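Local coordinates for heme-binding protein A (Haemophilus parasuis 29755, PDB 3TPA) that is a family 5 solute-binding protein related to the glutathione-binding GbpA proteins of the Pasteurellaceae, though its own ligand is uncertain, at residues Leu283-Val286 with Lys287-Gln290; Gln376-Trp379 with Ala380-Gly383; Gly403-Ala407 with Gly408-Trp412. The protein carries 1 engineered substitution. All coordinates share one frame; numbering follows the deposited sequence.

In the fold
All three contacts are local, between neighbours in sequence, and all lie in the lobe built on the mixed sheet that contains strands 351-356, 384-389 and 407-413. Contacts 1 and 2 are partly buried and treat the two ends of helices: contact 1 starts helix 286-294 with a side-chain cap and an arginine, whereas contact 2 finishes helix 368-381 with backbone bonds and a salt bridge. Contact 3, wholly buried at the start of strand 407-413, relies on aromatic rings instead. Contact 3 touches both others, through Leu-283 CD1 against Ala-406 O and Trp-379 CH2 against Ala-407 CB; contacts 1 and 2 stay about 6 Å apart at their nearest atoms.

Contact 1 (Leu283-Val286 with Lys287-Gln290); sequences LNNV and KVRQ. Unlike the reference sequence in segment 287-290: Gln-290 (reference Arg).
The side-chain oxygen of Asn-285 is gripped by two backbone N-H groups: OD1 accepts from Val-288 N at 3.2 Å and, by a weak bond with a poor angle, from Lys-287 N at 2.9 Å. Val-288 N comes from above the amide plane, 45° out of it, and misses the lone pairs. The first torsion of Asn-285 (chi1 -179°) sets CG opposite its own N and swings OD1 over the opening turn, while CB rests against Val-288 CG2 at 3.9 Å. This is the N-cap of helix 286-294, where the asparagine serves amides that have no earlier helical carbonyl to reach. Arg-289 folds back over the same turn. Its chain bends at chi3, bringing NH1 to Leu-283 O at 2.9 Å by a nearly straight bond (162°) lying in both the carbonyl and the guanidinium plane. Val-286 CA sits over the centre of one guanidinium face, 4.1 Å above it, and a water links NH1 to Asn-284 O. The group's rotation is further fixed by NH2, which donates to Asn-475 O. Gln-290, an engineered residue, runs alongside Val-286, with CG2 of the valine 3.8 Å from NE2 of the glutamine, and the salt bridge of Lys-287 with Glu-344 ties this turn to helix 335-344.

Contact 2 (Gln376-Trp379 with Ala380-Gly383); sequences QADW and AKIG
A Schellman motif ends helix 368-381, the helix of the beta-alpha-beta unit that joins strands 351-356 and 384-389, and the contact between Gln-376-Trp-379 and Ala-380-Gly-383 forms its last turn. Ala-380 N still makes a regular helical bond to Gln-376 O (3.0 Å). Two residues on, the pattern tightens to an i to i-3 hydrogen bond: Ile-382 N reaches Trp-379 O at 3.0 Å, from well above the carbonyl plane, 59° out of it. Gly-383 takes positive phi (88°) as the C-prime residue, so that its N turns back to Ala-380 O at 2.9 Å while Val-384 N closes the motif on Trp-379 O. Ile-382 lays CG1 within 3.2 Å of that same carbonyl oxygen, its first torsion (chi1 68°) placing this branch between the backbone N and the carbonyl carbon, and its side chain packs on Leu-335, Ala-338 and Leu-342 of helix 335-344. Trp-379 heads for strand 384-389, touching Val-384 and Ala-386, and its NE1 donates to Leu-292 O. On another flank, Lys-381 runs alongside Asp-378. Lys-381 CG passes 3.4 Å from Ala-377 O before the chain bends at chi3, and Lys-381 NZ then meets Asp-378 OD1 at 2.9 Å, nearly in line with its C-O bond. The ammonium group probably balances the charge of the carboxylate of the buried Asp-378; the C-terminal end of the helix would probably favour the lysine and disfavour the aspartate, a cost the salt bridge should help repay.

Contact 3 (Gly403-Ala407 with Gly408-Trp412); sequences GEFAA and GTYGW
Two aromatic rings, Phe-405 and Tyr-410, meet in an offset edge-to-face stack: the edge of the tyrosine is directed at the face of the phenylalanine, with planes at 85° and centroids 5.5 Å apart. At the edge of the phenylalanine, near its plane, lies the backbone of the next residues, with Gly-408 N 4.1 Å from CD1. The tyrosine ring has its own aromatic neighbours, Tyr-437 in an edge-to-face pair and Phe-396 at a shallower inclination, so the stack is one part of a buried cluster. It sits where the chain leaves helix 393-401, through a Schellman motif completed by Gly-403, and enters strand 407-413 of the mixed sheet of the solute-binding fold. This strand is flanked by strand 261-276, antiparallel, and strand 351-356, parallel. Phe-405 precedes the strand and aims its CB toward it. Its first torsion (chi1 79°) lodges the ring in the cleft flanked by its own N and carbonyl carbon, turned toward the start of the strand with its edge to Gly-408 N, where Tyr-410 comes to meet it. The closest carbon contact between the rings joins Phe-405 CE1 to Tyr-410 CE2 at 3.8 Å. The phenolic oxygen reaches further along the phenylalanine, lying obliquely to the ring and bonded to Thr-400 OG1 of helix 393-401; that bond satisfies a buried hydroxyl and helps fix where the tyrosine ends. Gly-408, at the edge of the phenylalanine and with no side chain, leaves this oxygen its place. The hydroxyl makes its nearest approach to the phenylalanine at CD1, 3.2 Å from Tyr-410 OH.

Contact 1 (Leu283-Val286 with Lys287-Gln290)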
ATOM      1  N   LEU A 283     -23.462   7.085  20.129  1.00 20.34           N
ATOM      2  CA  LEU A 283     -22.853   6.379  19.004  1.00 17.94           C
ATOM      3  C   LEU A 283     -22.910   4.857  19.150  1.00 21.98           C
ATOM      4  O   LEU A 283     -22.621   4.127  18.203  1.00 18.26           O
ATOM      5  CB  LEU A 283     -21.404   6.839  18.827  1.00 18.95           C
ATOM      6  CG  LEU A 283     -21.221   8.347  18.568  1.00 22.94           C
ATOM      7  CD1 LEU A 283     -19.759   8.657  18.296  1.00 20.92           C
ATOM      8  CD2 LEU A 283     -22.071   8.815  17.400  1.00 21.30           C
ATOM      9  N   ASN A 284     -23.257   4.376  20.342  1.00 17.73           N
ATOM     10  CA  ASN A 284     -23.444   2.933  20.558  1.00 21.75           C
ATOM     11  C   ASN A 284     -24.714   2.407  19.894  1.00 18.51           C
ATOM     12  O   ASN A 284     -24.921   1.205  19.758  1.00 20.18           O
ATOM     13  CB  ASN A 284     -23.473   2.594  22.054  1.00 25.65           C
ATOM     14  CG  ASN A 284     -23.691   1.116  22.303  1.00 38.45           C
ATOM     15  OD1 ASN A 284     -24.807   0.685  22.596  1.00 45.65           O
ATOM     16  ND2 ASN A 284     -22.628   0.324  22.163  1.00 33.28           N
ATOM     17  N   ASN A 285     -25.552   3.339  19.469  1.00 17.50           N
ATOM     18  CA  ASN A 285     -26.860   3.045  18.920  1.00 18.54           C
ATOM     19  C   ASN A 285     -26.816   2.971  17.397  1.00 20.16           C
ATOM     20  O   ASN A 285     -26.525   3.946  16.723  1.00 20.65           O
ATOM     21  CB  ASN A 285     -27.826   4.126  19.391  1.00 20.45           C
ATOM     22  CG  ASN A 285     -29.230   3.906  18.909  1.00 28.89           C
ATOM     23  OD1 ASN A 285     -29.460   3.649  17.733  1.00 22.10           O
ATOM     24  ND2 ASN A 285     -30.189   4.018  19.819  1.00 31.26           N
ATOM     25  N   VAL A 286     -27.108   1.805  16.848  1.00 20.76           N
ATOM     26  CA  VAL A 286     -26.919   1.593  15.410  1.00 20.25           C
ATOM     27  C   VAL A 286     -27.739   2.565  14.556  1.00 22.80           C
ATOM     28  O   VAL A 286     -27.296   3.006  13.494  1.00 19.43           O
ATOM     29  CB  VAL A 286     -27.244   0.136  15.013  1.00 25.78           C
ATOM     30  CG1 VAL A 286     -28.665  -0.195  15.389  1.00 33.37           C
ATOM     31  CG2 VAL A 286     -27.035  -0.078  13.521  1.00 20.24           C
ATOM     32  N   LYS A 287     -28.950   2.887  15.001  1.00 19.05           N
ATOM     33  CA  LYS A 287     -29.785   3.789  14.226  1.00 20.11           C
ATOM     34  C   LYS A 287     -29.176   5.185  14.222  1.00 21.37           C
ATOM     35  O   LYS A 287     -29.260   5.896  13.234  1.00 17.43           O
ATOM     36  CB  LYS A 287     -31.227   3.804  14.744  1.00 23.57           C
ATOM     37  CG  LYS A 287     -31.957   2.439  14.598  1.00 19.50           C
ATOM     38  CD  LYS A 287     -33.438   2.564  14.962  1.00 23.52           C
ATOM     39  CE  LYS A 287     -34.133   1.202  15.089  1.00 16.55           C
ATOM     40  NZ  LYS A 287     -35.591   1.396  15.419  1.00 16.91           N
ATOM     41  N   VAL A 288     -28.551   5.575  15.327  1.00 15.27           N
ATOM     42  CA  VAL A 288     -27.879   6.864  15.347  1.00 14.47           C
ATOM     43  C   VAL A 288     -26.742   6.885  14.344  1.00 19.01           C
ATOM     44  O   VAL A 288     -26.579   7.859  13.597  1.00 17.72           O
ATOM     45  CB  VAL A 288     -27.359   7.241  16.747  1.00 17.65           C
ATOM     46  CG1 VAL A 288     -26.428   8.443  16.656  1.00 18.50           C
ATOM     47  CG2 VAL A 288     -28.529   7.543  17.671  1.00 16.35           C
ATOM     48  N   ARG A 289     -25.956   5.811  14.310  1.00 14.49           N
ATOM     49  CA  ARG A 289     -24.853   5.750  13.367  1.00 14.47           C
ATOM     50  C   ARG A 289     -25.375   5.794  11.930  1.00 17.27           C
ATOM     51  O   ARG A 289     -24.846   6.520  11.101  1.00 16.95           O
ATOM     52  CB  ARG A 289     -23.980   4.523  13.614  1.00 17.60           C
ATOM     53  CG  ARG A 289     -23.332   4.511  15.005  1.00 16.22           C
ATOM     54  CD  ARG A 289     -22.153   3.561  15.076  1.00 13.06           C
ATOM     55  NE  ARG A 289     -22.481   2.168  14.749  1.00 11.00           N
ATOM     56  CZ  ARG A 289     -22.781   1.241  15.650  1.00 21.41           C
ATOM     57  NH1 ARG A 289     -22.831   1.565  16.935  1.00 20.01           N
ATOM     58  NH2 ARG A 289     -23.056  -0.005  15.268  1.00 14.92           N
ATOM     59  N   GLN A 290     -26.436   5.046  11.651  1.00 13.10           N
ATOM     60  CA  GLN A 290     -27.063   5.080  10.329  1.00 10.07           C
ATOM     61  C   GLN A 290     -27.539   6.489   9.976  1.00 19.66           C
ATOM     62  O   GLN A 290     -27.389   6.931   8.835  1.00 19.58           O
ATOM     63  CB  GLN A 290     -28.226   4.086  10.262  1.00 12.64           C
ATOM     64  CG  GLN A 290     -27.781   2.638  10.420  1.00 20.11           C
ATOM     65  CD  GLN A 290     -28.948   1.680  10.560  1.00 26.07           C
ATOM     66  OE1 GLN A 290     -30.023   2.063  11.024  1.00 23.58           O
ATOM     67  NE2 GLN A 290     -28.744   0.427  10.155  1.00 18.66           N
TER
HETATM   68  O   HOH W   1     -22.845  -0.877  18.709  1.00 32.86           O

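Contact 2 (Gln376-Trp379 with Ala380-Gly383)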
ATOM      1  N   GLN A 376     -19.765  18.745   9.876  1.00 22.57           N
ATOM      2  CA  GLN A 376     -20.291  19.545  10.981  1.00 24.62           C
ATOM      3  C   GLN A 376     -21.554  20.341  10.586  1.00 23.98           C
ATOM      4  O   GLN A 376     -22.525  20.379  11.345  1.00 24.06           O
ATOM      5  CB  GLN A 376     -19.215  20.497  11.510  1.00 19.91           C
ATOM      6  CG  GLN A 376     -19.699  21.481  12.565  1.00 18.71           C
ATOM      7  CD  GLN A 376     -18.604  22.461  12.973  1.00 25.18           C
ATOM      8  OE1 GLN A 376     -17.960  23.072  12.124  1.00 22.63           O
ATOM      9  NE2 GLN A 376     -18.377  22.599  14.271  1.00 21.68           N
ATOM     10  N   ALA A 377     -21.538  20.956   9.403  1.00 18.63           N
ATOM     11  CA  ALA A 377     -22.657  21.800   8.946  1.00 22.49           C
ATOM     12  C   ALA A 377     -23.922  21.011   8.657  1.00 24.22           C
ATOM     13  O   ALA A 377     -25.029  21.463   8.969  1.00 26.55           O
ATOM     14  CB  ALA A 377     -22.262  22.619   7.703  1.00 18.05           C
ATOM     15  N   ASP A 378     -23.771  19.841   8.042  1.00 18.71           N
ATOM     16  CA  ASP A 378     -24.924  18.978   7.781  1.00 18.68           C
ATOM     17  C   ASP A 378     -25.422  18.337   9.069  1.00 22.68           C
ATOM     18  O   ASP A 378     -26.623  18.305   9.336  1.00 24.42           O
ATOM     19  CB  ASP A 378     -24.601  17.916   6.727  1.00 19.01           C
ATOM     20  CG  ASP A 378     -24.514  18.501   5.327  1.00 27.42           C
ATOM     21  OD1 ASP A 378     -25.277  19.448   5.052  1.00 26.93           O
ATOM     22  OD2 ASP A 378     -23.690  18.030   4.509  1.00 21.47           O
ATOM     23  N   TRP A 379     -24.505  17.830   9.883  1.00 23.02           N
ATOM     24  CA  TRP A 379     -24.924  17.236  11.142  1.00 18.83           C
ATOM     25  C   TRP A 379     -25.720  18.243  11.990  1.00 26.56           C
ATOM     26  O   TRP A 379     -26.706  17.880  12.629  1.00 25.60           O
ATOM     27  CB  TRP A 379     -23.731  16.665  11.916  1.00 17.39           C
ATOM     28  CG  TRP A 379     -23.180  15.353  11.354  1.00 20.76           C
ATOM     29  CD1 TRP A 379     -23.544  14.729  10.193  1.00 15.64           C
ATOM     30  CD2 TRP A 379     -22.180  14.519  11.955  1.00 19.47           C
ATOM     31  NE1 TRP A 379     -22.815  13.576  10.020  1.00 15.82           N
ATOM     32  CE2 TRP A 379     -21.972  13.422  11.088  1.00 16.15           C
ATOM     33  CE3 TRP A 379     -21.427  14.605  13.132  1.00 18.95           C
ATOM     34  CZ2 TRP A 379     -21.055  12.408  11.369  1.00 16.34           C
ATOM     35  CZ3 TRP A 379     -20.505  13.606  13.405  1.00 17.18           C
ATOM     36  CH2 TRP A 379     -20.333  12.517  12.529  1.00 18.06           C
ATOM     37  N   ALA A 380     -25.301  19.505  11.985  1.00 24.91           N
ATOM     38  CA  ALA A 380     -25.992  20.546  12.757  1.00 26.07           C
ATOM     39  C   ALA A 380     -27.455  20.679  12.353  1.00 28.68           C
ATOM     40  O   ALA A 380     -28.334  20.861  13.201  1.00 26.54           O
ATOM     41  CB  ALA A 380     -25.286  21.888  12.607  1.00 24.69           C
ATOM     42  N   LYS A 381     -27.705  20.580  11.052  1.00 24.65           N
ATOM     43  CA  LYS A 381     -29.058  20.665  10.515  1.00 24.22           C
ATOM     44  C   LYS A 381     -29.993  19.566  11.021  1.00 26.42           C
ATOM     45  O   LYS A 381     -31.204  19.703  10.934  1.00 29.23           O
ATOM     46  CB  LYS A 381     -29.043  20.653   8.988  1.00 27.99           C
ATOM     47  CG  LYS A 381     -28.384  21.866   8.354  1.00 33.66           C
ATOM     48  CD  LYS A 381     -28.494  21.785   6.838  1.00 41.32           C
ATOM     49  CE  LYS A 381     -27.146  21.969   6.164  1.00 45.65           C
ATOM     50  NZ  LYS A 381     -27.191  21.663   4.707  1.00 48.02           N
ATOM     51  N   ILE A 382     -29.452  18.471  11.535  1.00 26.14           N
ATOM     52  CA  ILE A 382     -30.323  17.437  12.107  1.00 27.44           C
ATOM     53  C   ILE A 382     -30.242  17.403  13.627  1.00 24.32           C
ATOM     54  O   ILE A 382     -30.662  16.444  14.256  1.00 28.10           O
ATOM     55  CB  ILE A 382     -30.062  16.030  11.536  1.00 26.80           C
ATOM     56  CG1 ILE A 382     -28.692  15.502  11.979  1.00 27.21           C
ATOM     57  CG2 ILE A 382     -30.200  16.034  10.024  1.00 29.73           C
ATOM     58  CD1 ILE A 382     -28.494  14.027  11.671  1.00 24.32           C
ATOM     59  N   GLY A 383     -29.697  18.466  14.206  1.00 22.00           N
ATOM     60  CA  GLY A 383     -29.669  18.611  15.647  1.00 23.49           C
ATOM     61  C   GLY A 383     -28.473  17.982  16.325  1.00 22.68           C
ATOM     62  O   GLY A 383     -28.423  17.909  17.551  1.00 26.11           O
TER

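Contact 3 (Gly403-Ala407 with Gly408-Trp412)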
ATOM      1  N   GLY A 403      -9.918   5.178  22.708  1.00 18.63           N
ATOM      2  CA  GLY A 403     -11.366   5.349  22.784  1.00 17.35           C
ATOM      3  C   GLY A 403     -11.864   6.639  23.415  1.00 17.95           C
ATOM      4  O   GLY A 403     -13.011   6.720  23.847  1.00 19.76           O
ATOM      5  N   GLU A 404     -11.015   7.659  23.464  1.00 21.37           N
ATOM      6  CA  GLU A 404     -11.452   8.978  23.927  1.00 23.94           C
ATOM      7  C   GLU A 404     -12.286   9.764  22.911  1.00 25.64           C
ATOM      8  O   GLU A 404     -13.110  10.595  23.291  1.00 27.29           O
ATOM      9  CB  GLU A 404     -10.257   9.839  24.325  1.00 28.88           C
ATOM     10  CG  GLU A 404      -9.605   9.450  25.635  1.00 41.76           C
ATOM     11  CD  GLU A 404      -8.616  10.497  26.101  1.00 54.06           C
ATOM     12  OE1 GLU A 404      -9.016  11.679  26.237  1.00 57.48           O
ATOM     13  OE2 GLU A 404      -7.439  10.139  26.310  1.00 51.40           O
ATOM     14  N   PHE A 405     -12.069   9.527  21.622  1.00 20.79           N
ATOM     15  CA  PHE A 405     -12.769  10.313  20.609  1.00 17.18           C
ATOM     16  C   PHE A 405     -14.226   9.899  20.522  1.00 24.69           C
ATOM     17  O   PHE A 405     -14.628   8.852  21.072  1.00 20.37           O
ATOM     18  CB  PHE A 405     -12.116  10.138  19.235  1.00 20.26           C
ATOM     19  CG  PHE A 405     -12.498   8.859  18.546  1.00 13.93           C
ATOM     20  CD1 PHE A 405     -13.249   8.882  17.378  1.00 19.69           C
ATOM     21  CD2 PHE A 405     -12.138   7.638  19.085  1.00 13.86           C
ATOM     22  CE1 PHE A 405     -13.616   7.701  16.739  1.00 18.28           C
ATOM     23  CE2 PHE A 405     -12.505   6.455  18.464  1.00 23.54           C
ATOM     24  CZ  PHE A 405     -13.245   6.489  17.280  1.00 22.66           C
ATOM     25  N   ALA A 406     -15.009  10.740  19.840  1.00 19.63           N
ATOM     26  CA  ALA A 406     -16.401  10.458  19.505  1.00 17.71           C
ATOM     27  C   ALA A 406     -16.488  10.128  18.013  1.00 21.19           C
ATOM     28  O   ALA A 406     -16.676   8.966  17.625  1.00 15.46           O
ATOM     29  CB  ALA A 406     -17.284  11.668  19.835  1.00 14.68           C
ATOM     30  N   ALA A 407     -16.360  11.166  17.184  1.00 16.53           N
ATOM     31  CA  ALA A 407     -16.238  11.011  15.735  1.00 15.45           C
ATOM     32  C   ALA A 407     -14.889  11.563  15.284  1.00 17.69           C
ATOM     33  O   ALA A 407     -14.292  12.379  15.980  1.00 21.57           O
ATOM     34  CB  ALA A 407     -17.371  11.748  15.012  1.00 18.52           C
ATOM     35  N   GLY A 408     -14.415  11.137  14.119  1.00 21.14           N
ATOM     36  CA  GLY A 408     -13.173  11.671  13.589  1.00 18.79           C
ATOM     37  C   GLY A 408     -12.929  11.356  12.128  1.00 18.67           C
ATOM     38  O   GLY A 408     -13.585  10.491  11.527  1.00 13.27           O
ATOM     39  N   THR A 409     -11.942  12.055  11.573  1.00 15.00           N
ATOM     40  CA  THR A 409     -11.554  11.925  10.177  1.00 15.53           C
ATOM     41  C   THR A 409     -10.304  11.073  10.113  1.00 16.16           C
ATOM     42  O   THR A 409      -9.228  11.500  10.536  1.00 19.45           O
ATOM     43  CB  THR A 409     -11.224  13.292   9.545  1.00 18.24           C
ATOM     44  OG1 THR A 409     -10.216  13.940  10.322  1.00 19.72           O
ATOM     45  CG2 THR A 409     -12.459  14.186   9.474  1.00 13.33           C
ATOM     46  N   TYR A 410     -10.447   9.874   9.564  1.00 13.73           N
ATOM     47  CA  TYR A 410      -9.364   8.910   9.554  1.00 10.50           C
ATOM     48  C   TYR A 410      -9.181   8.343   8.153  1.00 16.41           C
ATOM     49  O   TYR A 410     -10.030   8.530   7.264  1.00 16.61           O
ATOM     50  CB  TYR A 410      -9.671   7.777  10.557  1.00 10.99           C
ATOM     51  CG  TYR A 410      -9.924   8.283  11.969  1.00 12.47           C
ATOM     52  CD1 TYR A 410      -8.874   8.757  12.759  1.00 15.32           C
ATOM     53  CD2 TYR A 410     -11.209   8.313  12.502  1.00 18.33           C
ATOM     54  CE1 TYR A 410      -9.095   9.226  14.051  1.00 18.80           C
ATOM     55  CE2 TYR A 410     -11.442   8.767  13.799  1.00 15.79           C
ATOM     56  CZ  TYR A 410     -10.382   9.224  14.566  1.00 19.50           C
ATOM     57  OH  TYR A 410     -10.603   9.679  15.849  1.00 14.55           O
ATOM     58  N   GLY A 411      -8.069   7.650   7.959  1.00  9.78           N
ATOM     59  CA  GLY A 411      -7.797   6.999   6.696  1.00 14.42           C
ATOM     60  C   GLY A 411      -7.027   5.714   6.923  1.00 18.39           C
ATOM     61  O   GLY A 411      -6.348   5.546   7.943  1.00 17.88           O
ATOM     62  N   TRP A 412      -7.152   4.787   5.986  1.00 13.87           N
ATOM     63  CA  TRP A 412      -6.376   3.558   6.044  1.00 17.79           C
ATOM     64  C   TRP A 412      -5.822   3.240   4.664  1.00 18.00           C
ATOM     65  O   TRP A 412      -6.505   3.430   3.657  1.00 17.17           O
ATOM     66  CB  TRP A 412      -7.257   2.396   6.530  1.00 18.91           C
ATOM     67  CG  TRP A 412      -6.568   1.058   6.472  1.00  9.37           C
ATOM     68  CD1 TRP A 412      -6.729   0.086   5.515  1.00 14.39           C
ATOM     69  CD2 TRP A 412      -5.610   0.552   7.403  1.00 12.89           C
ATOM     70  NE1 TRP A 412      -5.923  -0.989   5.795  1.00 15.66           N
ATOM     71  CE2 TRP A 412      -5.226  -0.731   6.953  1.00 17.89           C
ATOM     72  CE3 TRP A 412      -5.033   1.061   8.581  1.00 12.74           C
ATOM     73  CZ2 TRP A 412      -4.300  -1.514   7.632  1.00 11.70           C
ATOM     74  CZ3 TRP A 412      -4.113   0.281   9.257  1.00 14.95           C
ATOM     75  CH2 TRP A 412      -3.754  -0.995   8.781  1.00 14.96           C
TER